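Local coordinates for protein putative cytochrome P450 120 (Synechocystis sp., PDB 2VE3) that binds heme and retinoic acid as a cytochrome P450 and probably acts as a monooxygenase, at residues D305-E310 against E360-E365; P353-D358 against T374-F379. All coordinates share one frame; numbering follows the deposited sequence.

Contact 1 (D305-E310 against E360-E365); sequences DQVLQE and EKFDPE
Glu310 reaches across from its helix to take the backbone N-H of Asp363 on OE2, 2.8 Å from N and nearly straight at 174°. With CG anti to the backbone N (chi1 174°) and a bend at chi2, the side chain lies along the 362-364 backbone, its CG 3.7 Å from Pro364 N and 3.6 Å from Phe362 CD1. The amide meets OE2 on the anti side, 25° out of the carboxylate plane. The same oxygen forms salt bridges with Arg313, one helical turn on, and with Arg366. Glu310 and Arg313 are the ExxR motif of the P450 K helix, and Pro364 to Phe367 read PERF; Arg366 completes the Glu-Arg-Arg triad that is a hallmark of the family. Beside this polar grip, Val307 works with both branches. CG1 comes to the edge of the Phe362 ring, near its plane, 4.0 Å from CZ, while CG2 lies alongside the Pro364 ring, 3.9 Å from CG. Pro364 CD in turn sits over the rim of one Phe362 face. Ile276 touches Val307, Phe362 and Pro364 from helix 274-285. Flanking the proline, Asp363 OD1 accepts from Glu365 N at 3.1 Å; this closes an Asx turn, the N-H coming from above the Asp363 carboxylate plane.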
loop_
_atom_site.group_PDB
_atom_site.type_symbol
_atom_site.label_atom_id
_atom_site.label_comp_id
_atom_site.label_asym_id
_atom_site.label_seq_id
_atom_site.Cartn_x
_atom_site.Cartn_y
_atom_site.Cartn_z
ATOM N N ASP A 305 2.252 -15.519 -10.075
ATOM C CA ASP A 305 2.610 -14.172 -10.511
ATOM C C ASP A 305 1.444 -13.434 -11.180
ATOM O O ASP A 305 1.176 -12.277 -10.841
ATOM C CB ASP A 305 3.798 -14.201 -11.473
ATOM C CG ASP A 305 5.136 -14.331 -10.771
ATOM O OD1 ASP A 305 5.206 -14.351 -9.520
ATOM O OD2 ASP A 305 6.142 -14.428 -11.498
ATOM N N GLN A 306 0.781 -14.096 -12.141
ATOM C CA GLN A 306 -0.389 -13.528 -12.840
ATOM C C GLN A 306 -1.582 -13.212 -11.925
ATOM O O GLN A 306 -2.224 -12.174 -12.060
ATOM C CB GLN A 306 -0.877 -14.486 -13.913
ATOM C CG GLN A 306 -0.000 -14.552 -15.159
ATOM C CD GLN A 306 -0.617 -15.452 -16.216
ATOM O OE1 GLN A 306 -1.827 -15.385 -16.494
ATOM N NE2 GLN A 306 0.210 -16.309 -16.803
ATOM N N VAL A 307 -1.901 -14.149 -11.042
ATOM C CA VAL A 307 -3.013 -13.996 -10.086
ATOM C C VAL A 307 -2.769 -12.758 -9.206
ATOM O O VAL A 307 -3.687 -11.962 -8.933
ATOM C CB VAL A 307 -3.149 -15.279 -9.240
ATOM C CG1 VAL A 307 -4.137 -15.099 -8.095
ATOM C CG2 VAL A 307 -3.543 -16.444 -10.125
ATOM N N LEU A 308 -1.522 -12.585 -8.785
ATOM C CA LEU A 308 -1.190 -11.511 -7.862
ATOM C C LEU A 308 -1.200 -10.141 -8.552
ATOM O O LEU A 308 -1.700 -9.178 -7.974
ATOM C CB LEU A 308 0.103 -11.823 -7.094
ATOM C CG LEU A 308 0.068 -13.052 -6.182
ATOM C CD1 LEU A 308 1.456 -13.342 -5.595
ATOM C CD2 LEU A 308 -0.969 -12.922 -5.054
ATOM N N GLN A 309 -0.742 -10.077 -9.808
ATOM C CA GLN A 309 -0.962 -8.891 -10.650
ATOM C C GLN A 309 -2.452 -8.513 -10.748
ATOM O O GLN A 309 -2.807 -7.329 -10.713
ATOM C CB GLN A 309 -0.417 -9.102 -12.084
ATOM C CG GLN A 309 1.142 -9.189 -12.242
ATOM C CD GLN A 309 1.837 -7.851 -12.080
ATOM O OE1 GLN A 309 1.934 -7.309 -10.972
ATOM N NE2 GLN A 309 2.341 -7.315 -13.180
ATOM N N GLU A 310 -3.307 -9.528 -10.881
ATOM C CA GLU A 310 -4.737 -9.315 -11.071
ATOM C C GLU A 310 -5.513 -8.988 -9.775
ATOM O O GLU A 310 -6.483 -8.218 -9.811
ATOM C CB GLU A 310 -5.363 -10.492 -11.850
ATOM C CG GLU A 310 -6.888 -10.470 -12.010
ATOM C CD GLU A 310 -7.426 -9.302 -12.821
ATOM O OE1 GLU A 310 -6.681 -8.342 -13.116
ATOM O OE2 GLU A 310 -8.623 -9.348 -13.175
ATOM N N GLU A 360 -14.974 -5.554 -13.850
ATOM C CA GLU A 360 -15.419 -6.021 -12.551
ATOM C C GLU A 360 -15.014 -7.474 -12.332
ATOM O O GLU A 360 -15.136 -7.998 -11.223
ATOM C CB GLU A 360 -16.937 -5.837 -12.410
ATOM C CG GLU A 360 -17.788 -6.876 -13.178
ATOM C CD GLU A 360 -17.937 -6.580 -14.668
ATOM O OE1 GLU A 360 -17.623 -5.451 -15.113
ATOM O OE2 GLU A 360 -18.394 -7.492 -15.399
ATOM N N LYS A 361 -14.512 -8.111 -13.388
ATOM C CA LYS A 361 -14.221 -9.549 -13.351
ATOM C C LYS A 361 -12.770 -9.856 -13.040
ATOM O O LYS A 361 -11.860 -9.246 -13.597
ATOM C CB LYS A 361 -14.648 -10.247 -14.650
ATOM C CG LYS A 361 -16.145 -10.221 -14.908
ATOM C CD LYS A 361 -16.559 -11.456 -15.696
ATOM C CE LYS A 361 -18.043 -11.764 -15.548
ATOM N NZ LYS A 361 -18.873 -11.113 -16.597
ATOM N N PHE A 362 -12.583 -10.800 -12.130
ATOM C CA PHE A 362 -11.283 -11.283 -11.704
ATOM C C PHE A 362 -10.763 -12.299 -12.719
ATOM O O PHE A 362 -11.230 -13.442 -12.761
ATOM C CB PHE A 362 -11.398 -11.892 -10.297
ATOM C CG PHE A 362 -10.111 -12.426 -9.748
ATOM C CD1 PHE A 362 -9.076 -11.567 -9.389
ATOM C CD2 PHE A 362 -9.935 -13.791 -9.569
ATOM C CE1 PHE A 362 -7.880 -12.053 -8.888
ATOM C CE2 PHE A 362 -8.726 -14.291 -9.068
ATOM C CZ PHE A 362 -7.700 -13.414 -8.715
ATOM N N ASP A 363 -9.796 -11.879 -13.534
ATOM C CA ASP A 363 -9.243 -12.732 -14.595
ATOM C C ASP A 363 -7.713 -12.624 -14.747
ATOM O O ASP A 363 -7.221 -11.724 -15.402
ATOM C CB ASP A 363 -9.942 -12.412 -15.927
ATOM C CG ASP A 363 -9.364 -13.182 -17.104
ATOM O OD1 ASP A 363 -8.856 -14.331 -16.924
ATOM O OD2 ASP A 363 -9.426 -12.616 -18.222
ATOM N N PRO A 364 -6.964 -13.520 -14.094
ATOM C CA PRO A 364 -5.518 -13.667 -14.220
ATOM C C PRO A 364 -4.959 -13.759 -15.667
ATOM O O PRO A 364 -3.824 -13.334 -15.907
ATOM C CB PRO A 364 -5.253 -14.952 -13.450
ATOM C CG PRO A 364 -6.282 -14.921 -12.373
ATOM C CD PRO A 364 -7.505 -14.444 -13.088
ATOM N N GLU A 365 -5.754 -14.295 -16.596
ATOM C CA GLU A 365 -5.368 -14.453 -18.004
ATOM C C GLU A 365 -5.098 -13.135 -18.727
ATOM O O GLU A 365 -4.667 -13.154 -19.863
ATOM C CB GLU A 365 -6.430 -15.241 -18.797
ATOM C CG GLU A 365 -6.784 -16.603 -18.227
ATOM C CD GLU A 365 -5.619 -17.570 -18.242
ATOM O OE1 GLU A 365 -4.987 -17.734 -19.305
ATOM O OE2 GLU A 365 -5.332 -18.172 -17.193
#

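Contact 2 (P353-D358 against T374-F379); sequences PDLYPD and THNPPF
Asn376 ND2 serves two acceptors at once: the carbonyl oxygen of Leu355, 3.0 Å from ND2, and a water 3.3 Å away. The bond to the carbonyl is nearly straight at 173°, and Leu355 O lies almost in the amide plane of Asn376. Seen from the acceptor, the donor is tilted 20° from the carbonyl plane. The water passes a hydrogen bond on to Tyr356 OH, 3.0 Å from it, so both bonds of ND2 end on the 353-358 loop, one directly and one through solvent; together they should hold the amide against rotation. Tyr356 OH also donates to Ala380 O, just past the other segment.

The apolar part falls to Leu355. Its chi1 of -109°, well off a staggered position, goes with CD1 touching both Pro377 CG, at 3.8 Å, and Asn376 OD1, also at 3.8 Å. The leucine and proline side chains meet at a slant rather than side by side. These segments bracket much of the meander, the irregular region that P450s place before the heme-binding loop. Around them, Arg366 touches Tyr356 and bonds to Pro357 O and Asp358 O, while helix 62-68 lies against 377-379: Pro377 rests on Ala62, and Asn65 bonds to Phe379 O.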
loop_
_atom_site.group_PDB
_atom_site.type_symbol
_atom_site.label_atom_id
_atom_site.label_comp_id
_atom_site.label_asym_id
_atom_site.label_seq_id
_atom_site.Cartn_x
_atom_site.Cartn_y
_atom_site.Cartn_z
ATOM N N PRO A 353 -12.842 0.192 -18.665
ATOM C CA PRO A 353 -13.227 -0.960 -19.503
ATOM C C PRO A 353 -12.455 -1.104 -20.812
ATOM O O PRO A 353 -12.424 -2.195 -21.375
ATOM C CB PRO A 353 -14.723 -0.744 -19.749
ATOM C CG PRO A 353 -14.945 0.727 -19.576
ATOM C CD PRO A 353 -13.906 1.217 -18.598
ATOM N N ASP A 354 -11.829 -0.025 -21.279
ATOM C CA ASP A 354 -10.939 -0.075 -22.447
ATOM C C ASP A 354 -9.629 -0.762 -22.102
ATOM O O ASP A 354 -9.103 -1.569 -22.880
ATOM C CB ASP A 354 -10.631 1.339 -22.959
ATOM C CG ASP A 354 -11.866 2.088 -23.419
ATOM O OD1 ASP A 354 -12.859 1.442 -23.803
ATOM O OD2 ASP A 354 -11.835 3.337 -23.410
ATOM N N LEU A 355 -9.091 -0.412 -20.937
ATOM C CA LEU A 355 -7.929 -1.080 -20.364
ATOM C C LEU A 355 -8.233 -2.500 -19.881
ATOM O O LEU A 355 -7.444 -3.422 -20.085
ATOM C CB LEU A 355 -7.410 -0.232 -19.195
ATOM C CG LEU A 355 -6.088 0.540 -19.292
ATOM C CD1 LEU A 355 -5.685 0.885 -20.734
ATOM C CD2 LEU A 355 -6.101 1.784 -18.380
ATOM N N TYR A 356 -9.378 -2.667 -19.231
ATOM C CA TYR A 356 -9.756 -3.938 -18.617
ATOM C C TYR A 356 -11.167 -4.356 -19.022
ATOM O O TYR A 356 -12.129 -4.051 -18.320
ATOM C CB TYR A 356 -9.602 -3.861 -17.083
ATOM C CG TYR A 356 -8.197 -3.498 -16.678
ATOM C CD1 TYR A 356 -7.149 -4.419 -16.827
ATOM C CD2 TYR A 356 -7.893 -2.217 -16.222
ATOM C CE1 TYR A 356 -5.852 -4.082 -16.486
ATOM C CE2 TYR A 356 -6.593 -1.864 -15.883
ATOM C CZ TYR A 356 -5.585 -2.801 -16.010
ATOM O OH TYR A 356 -4.313 -2.477 -15.670
ATOM N N PRO A 357 -11.296 -5.040 -20.172
ATOM C CA PRO A 357 -12.604 -5.517 -20.644
ATOM C C PRO A 357 -13.328 -6.348 -19.579
ATOM O O PRO A 357 -12.747 -7.300 -19.053
ATOM C CB PRO A 357 -12.238 -6.375 -21.860
ATOM C CG PRO A 357 -10.968 -5.781 -22.361
ATOM C CD PRO A 357 -10.213 -5.397 -21.112
ATOM N N ASP A 358 -14.575 -5.977 -19.274
ATOM C CA ASP A 358 -15.326 -6.480 -18.107
ATOM C C ASP A 358 -14.520 -6.221 -16.843
ATOM O O ASP A 358 -14.031 -7.170 -16.216
ATOM C CB ASP A 358 -15.638 -7.978 -18.215
ATOM C CG ASP A 358 -16.652 -8.293 -19.286
ATOM O OD1 ASP A 358 -17.528 -7.436 -19.557
ATOM O OD2 ASP A 358 -16.570 -9.418 -19.849
ATOM N N THR A 374 -1.041 -7.102 -21.478
ATOM C CA THR A 374 0.372 -7.121 -21.881
ATOM C C THR A 374 0.706 -6.122 -22.992
ATOM O O THR A 374 1.791 -5.532 -22.999
ATOM C CB THR A 374 0.795 -8.507 -22.368
ATOM O OG1 THR A 374 -0.007 -8.857 -23.499
ATOM C CG2 THR A 374 0.616 -9.552 -21.258
ATOM N N HIS A 375 -0.196 -5.949 -23.950
ATOM C CA HIS A 375 0.012 -4.904 -24.943
ATOM C C HIS A 375 -0.925 -3.706 -24.774
ATOM O O HIS A 375 -1.277 -3.049 -25.749
ATOM C CB HIS A 375 0.065 -5.439 -26.399
ATOM C CG HIS A 375 -0.757 -6.670 -26.650
ATOM N ND1 HIS A 375 -0.189 -7.900 -26.917
ATOM C CD2 HIS A 375 -2.099 -6.853 -26.701
ATOM C CE1 HIS A 375 -1.147 -8.792 -27.105
ATOM N NE2 HIS A 375 -2.316 -8.184 -26.977
ATOM N N ASN A 376 -1.311 -3.427 -23.525
ATOM C CA ASN A 376 -1.991 -2.179 -23.159
ATOM C C ASN A 376 -0.982 -1.023 -23.270
ATOM O O ASN A 376 0.233 -1.265 -23.310
ATOM C CB ASN A 376 -2.559 -2.260 -21.718
ATOM C CG ASN A 376 -4.074 -2.527 -21.673
ATOM O OD1 ASN A 376 -4.802 -2.259 -22.627
ATOM N ND2 ASN A 376 -4.549 -3.039 -20.538
ATOM N N PRO A 377 -1.467 0.234 -23.337
ATOM C CA PRO A 377 -0.535 1.365 -23.242
ATOM C C PRO A 377 0.269 1.355 -21.934
ATOM O O PRO A 377 -0.116 0.671 -20.983
ATOM C CB PRO A 377 -1.456 2.594 -23.302
ATOM C CG PRO A 377 -2.825 2.084 -23.004
ATOM C CD PRO A 377 -2.854 0.687 -23.545
ATOM N N PRO A 378 1.419 2.050 -21.900
ATOM C CA PRO A 378 2.129 2.227 -20.630
ATOM C C PRO A 378 1.254 2.880 -19.565
ATOM O O PRO A 378 0.374 3.675 -19.895
ATOM C CB PRO A 378 3.285 3.165 -21.000
ATOM C CG PRO A 378 3.519 2.906 -22.463
ATOM C CD PRO A 378 2.153 2.649 -23.036
ATOM N N PHE A 379 1.491 2.526 -18.304
ATOM C CA PHE A 379 0.817 3.168 -17.143
ATOM C C PHE A 379 -0.656 2.792 -16.999
ATOM O O PHE A 379 -1.465 3.560 -16.464
ATOM C CB PHE A 379 1.009 4.697 -17.145
ATOM C CG PHE A 379 2.454 5.131 -17.111
ATOM C CD1 PHE A 379 3.240 4.899 -15.983
ATOM C CD2 PHE A 379 3.029 5.768 -18.209
ATOM C CE1 PHE A 379 4.583 5.297 -15.943
ATOM C CE2 PHE A 379 4.380 6.181 -18.181
ATOM C CZ PHE A 379 5.149 5.940 -17.045
HETATM O O HOH W 1 -2.658 -3.470 -17.911
#

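How the contacts relate
Coming from the N terminus, the first of the four segments met is on helix 302-314; the chain then runs through strands and helix 346-349 into a long loop that supplies the other three segments. Contact 1 brings 360-365 back to the helix, closing a span of 49 residues; contact 2 closes a shorter loop of 15 residues within the irregular region itself. The two cross, since 360-365 lies inside the loop that contact 2 closes and 353-358 inside the one closed by contact 1. Their centres are 13 Å apart. Arg366, between the segments of contact 2, has partners in both contacts. The meander is thus folded on itself and anchored to the ExxR helix, ahead of Cys391, the probable heme iron ligand.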